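Local coordinates for protein putative nucleotide sugar epimerase/ dehydratase (PDB 2Q1S) that binds NADH in a Rossmann fold and probably acts as a nucleotide-sugar epimerase or dehydratase in bacterial O-antigen biosynthesis, at residues Y240-G245 with E302-N307. Numbering follows the deposited sequence.
Sequences YKALKG and EITGNN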
ATOM      1  N   TYR A 240     -26.689  -8.304 -21.397  1.00 48.33           N
ATOM      2  CA  TYR A 240     -27.779  -8.990 -20.706  1.00 48.25           C
ATOM      3  C   TYR A 240     -29.120  -8.289 -20.964  1.00 48.39           C
ATOM      4  O   TYR A 240     -30.091  -8.937 -21.399  1.00 48.93           O
ATOM      5  CB  TYR A 240     -27.505  -9.101 -19.195  1.00 48.69           C
ATOM      6  CG  TYR A 240     -28.654  -9.736 -18.447  1.00 49.94           C
ATOM      7  CD1 TYR A 240     -28.838 -11.124 -18.451  1.00 50.62           C
ATOM      8  CD2 TYR A 240     -29.594  -8.944 -17.778  1.00 50.45           C
ATOM      9  CE1 TYR A 240     -29.929 -11.705 -17.793  1.00 52.56           C
ATOM     10  CE2 TYR A 240     -30.655  -9.510 -17.097  1.00 51.85           C
ATOM     11  CZ  TYR A 240     -30.829 -10.887 -17.117  1.00 52.51           C
ATOM     12  OH  TYR A 240     -31.901 -11.441 -16.452  1.00 54.05           O
ATOM     13  N   LYS A 241     -29.165  -6.973 -20.724  1.00 48.36           N
ATOM     14  CA  LYS A 241     -30.414  -6.204 -20.837  1.00 49.91           C
ATOM     15  C   LYS A 241     -30.919  -6.179 -22.284  1.00 49.98           C
ATOM     16  O   LYS A 241     -32.134  -6.257 -22.530  1.00 49.83           O
ATOM     17  CB  LYS A 241     -30.244  -4.788 -20.276  1.00 49.84           C
ATOM     18  CG  LYS A 241     -30.165  -4.755 -18.750  1.00 50.98           C
ATOM     19  CD  LYS A 241     -29.847  -3.383 -18.183  1.00 52.69           C
ATOM     20  CE  LYS A 241     -30.360  -3.309 -16.732  1.00 58.23           C
ATOM     21  NZ  LYS A 241     -29.848  -2.120 -15.999  1.00 62.63           N
ATOM     22  N   ALA A 242     -29.990  -6.071 -23.235  1.00 50.70           N
ATOM     23  CA  ALA A 242     -30.327  -6.102 -24.665  1.00 51.94           C
ATOM     24  C   ALA A 242     -30.937  -7.441 -25.077  1.00 53.00           C
ATOM     25  O   ALA A 242     -31.959  -7.478 -25.784  1.00 52.48           O
ATOM     26  CB  ALA A 242     -29.113  -5.803 -25.499  1.00 51.91           C
ATOM     27  N   LEU A 243     -30.326  -8.530 -24.619  1.00 54.18           N
ATOM     28  CA  LEU A 243     -30.861  -9.883 -24.825  1.00 55.93           C
ATOM     29  C   LEU A 243     -32.248 -10.103 -24.212  1.00 58.04           C
ATOM     30  O   LEU A 243     -32.978 -10.979 -24.653  1.00 57.46           O
ATOM     31  CB  LEU A 243     -29.872 -10.942 -24.306  1.00 55.45           C
ATOM     32  CG  LEU A 243     -28.614 -11.227 -25.143  1.00 52.82           C
ATOM     33  CD1 LEU A 243     -27.818 -12.321 -24.467  1.00 50.91           C
ATOM     34  CD2 LEU A 243     -29.003 -11.665 -26.559  1.00 51.88           C
ATOM     35  N   LYS A 244     -32.588  -9.313 -23.194  1.00 61.75           N
ATOM     36  CA  LYS A 244     -33.875  -9.388 -22.526  1.00 61.19           C
ATOM     37  C   LYS A 244     -34.857  -8.372 -23.124  1.00 62.37           C
ATOM     38  O   LYS A 244     -35.985  -8.226 -22.639  1.00 62.00           O
ATOM     39  CB  LYS A 244     -33.759  -9.143 -21.012  1.00 61.42           C
ATOM     40  CG  LYS A 244     -32.881 -10.113 -20.218  1.00 61.24           C
ATOM     41  CD  LYS A 244     -33.295 -11.571 -20.325  1.00 58.50           C
ATOM     42  CE  LYS A 244     -34.572 -11.888 -19.543  1.00 57.81           C
ATOM     43  NZ  LYS A 244     -34.774 -13.351 -19.477  1.00 59.26           N
ATOM     44  N   GLY A 245     -34.380  -7.634 -24.135  1.00 63.50           N
ATOM     45  CA  GLY A 245     -35.227  -6.674 -24.837  1.00 63.53           C
ATOM     46  C   GLY A 245     -35.497  -5.410 -24.040  1.00 63.17           C
ATOM     47  O   GLY A 245     -36.509  -4.733 -24.257  1.00 62.44           O
ATOM     48  N   GLU A 302     -27.792  -3.401 -32.044  1.00 65.82           N
ATOM     49  CA  GLU A 302     -27.868  -3.836 -33.439  1.00 67.16           C
ATOM     50  C   GLU A 302     -27.568  -5.341 -33.594  1.00 66.85           C
ATOM     51  O   GLU A 302     -28.236  -6.023 -34.369  1.00 67.04           O
ATOM     52  CB  GLU A 302     -27.003  -2.944 -34.346  1.00 67.76           C
ATOM     53  CG  GLU A 302     -25.593  -3.465 -34.654  1.00 72.64           C
ATOM     54  CD  GLU A 302     -25.558  -4.356 -35.899  1.00 75.69           C
ATOM     55  OE1 GLU A 302     -26.517  -4.323 -36.696  1.00 78.24           O
ATOM     56  OE2 GLU A 302     -24.562  -5.095 -36.067  1.00 79.74           O
ATOM     57  N   ILE A 303     -26.598  -5.853 -32.835  1.00 67.01           N
ATOM     58  CA  ILE A 303     -26.241  -7.278 -32.882  1.00 67.54           C
ATOM     59  C   ILE A 303     -27.332  -8.164 -32.249  1.00 66.79           C
ATOM     60  O   ILE A 303     -27.618  -9.275 -32.743  1.00 67.43           O
ATOM     61  CB  ILE A 303     -24.867  -7.564 -32.192  1.00 67.22           C
ATOM     62  CG1 ILE A 303     -23.716  -6.799 -32.865  1.00 68.39           C
ATOM     63  CG2 ILE A 303     -24.545  -9.062 -32.195  1.00 67.71           C
ATOM     64  CD1 ILE A 303     -22.405  -6.747 -32.049  1.00 68.43           C
ATOM     65  N   THR A 304     -27.940  -7.679 -31.162  1.00 65.86           N
ATOM     66  CA  THR A 304     -28.970  -8.447 -30.448  1.00 64.51           C
ATOM     67  C   THR A 304     -30.371  -8.319 -31.031  1.00 64.23           C
ATOM     68  O   THR A 304     -31.211  -9.172 -30.766  1.00 64.32           O
ATOM     69  CB  THR A 304     -29.048  -8.095 -28.940  1.00 64.72           C
ATOM     70  OG1 THR A 304     -29.301  -6.695 -28.781  1.00 63.20           O
ATOM     71  CG2 THR A 304     -27.750  -8.473 -28.224  1.00 61.20           C
ATOM     72  N   GLY A 305     -30.631  -7.255 -31.796  1.00 63.59           N
ATOM     73  CA  GLY A 305     -31.961  -6.977 -32.327  1.00 63.11           C
ATOM     74  C   GLY A 305     -32.829  -6.251 -31.310  1.00 62.15           C
ATOM     75  O   GLY A 305     -34.042  -6.303 -31.370  1.00 62.87           O
ATOM     76  N   ASN A 306     -32.187  -5.567 -30.358  1.00 61.06           N
ATOM     77  CA  ASN A 306     -32.932  -4.797 -29.361  1.00 59.98           C
ATOM     78  C   ASN A 306     -33.409  -3.472 -29.971  1.00 59.10           C
ATOM     79  O   ASN A 306     -32.595  -2.580 -30.256  1.00 60.00           O
ATOM     80  CB  ASN A 306     -32.035  -4.562 -28.140  1.00 59.30           C
ATOM     81  CG  ASN A 306     -32.791  -3.994 -26.947  1.00 59.62           C
ATOM     82  OD1 ASN A 306     -34.017  -4.072 -26.864  1.00 57.08           O
ATOM     83  ND2 ASN A 306     -32.036  -3.417 -25.997  1.00 58.12           N
ATOM     84  N   ASN A 307     -34.723  -3.360 -30.175  1.00 58.45           N
ATOM     85  CA  ASN A 307     -35.316  -2.230 -30.893  0.50 57.98           C
ATOM     86  C   ASN A 307     -35.727  -1.052 -30.003  1.00 57.64           C
ATOM     87  O   ASN A 307     -36.322  -0.074 -30.484  1.00 57.70           O
ATOM     88  CB  ASN A 307     -36.517  -2.705 -31.724  0.50 57.95           C
ATOM     89  CG  ASN A 307     -36.156  -3.811 -32.701  0.50 57.90           C
ATOM     90  OD1 ASN A 307     -35.220  -3.679 -33.497  0.50 57.66           O
ATOM     91  ND2 ASN A 307     -36.908  -4.908 -32.651  0.50 58.13           N
TER
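The hydroxyl OG1 of T304 lies 3.4 Å from CB of A242, yet its polar partners lie on its own side of the contact: the carbonyl of I300, one helical turn back, takes the main hydrogen bond, and the backbone N of N306 gives OG1 of T304 a weak one at 3.5 Å, bent to 137°. With OG1 placed between backbone N and carbonyl carbon (chi1 58°), the hydroxyl can fold back onto the helix, and CG2 is left to meet CD2 of L243 at 3.8 Å, the two side chains crossing at about a right angle.

The carboxamide of N306 lies over the last turn of helix 234-243, carried there by CG standing anti to the backbone N (chi1 -169°). ND2 comes within 3.5 Å of CA of A242 and is bound by OD1 of N301 and by the carbonyl of M246, just past G245. OD1 rests 3.5 Å from C of G245, whose positive phi, in a Schellman motif with G245 N 2.9 Å from A242 O, turns the chain past this carboxamide.

Two helix ends thus meet, and K241 on 240-245 packs against P249, which binds UDP in a structure of this protein. Between the segments the fit is by van der Waals contact around the small A242, while N306, bonded to both N301 and M246, ties the two helix ends together through a single carboxamide nitrogen.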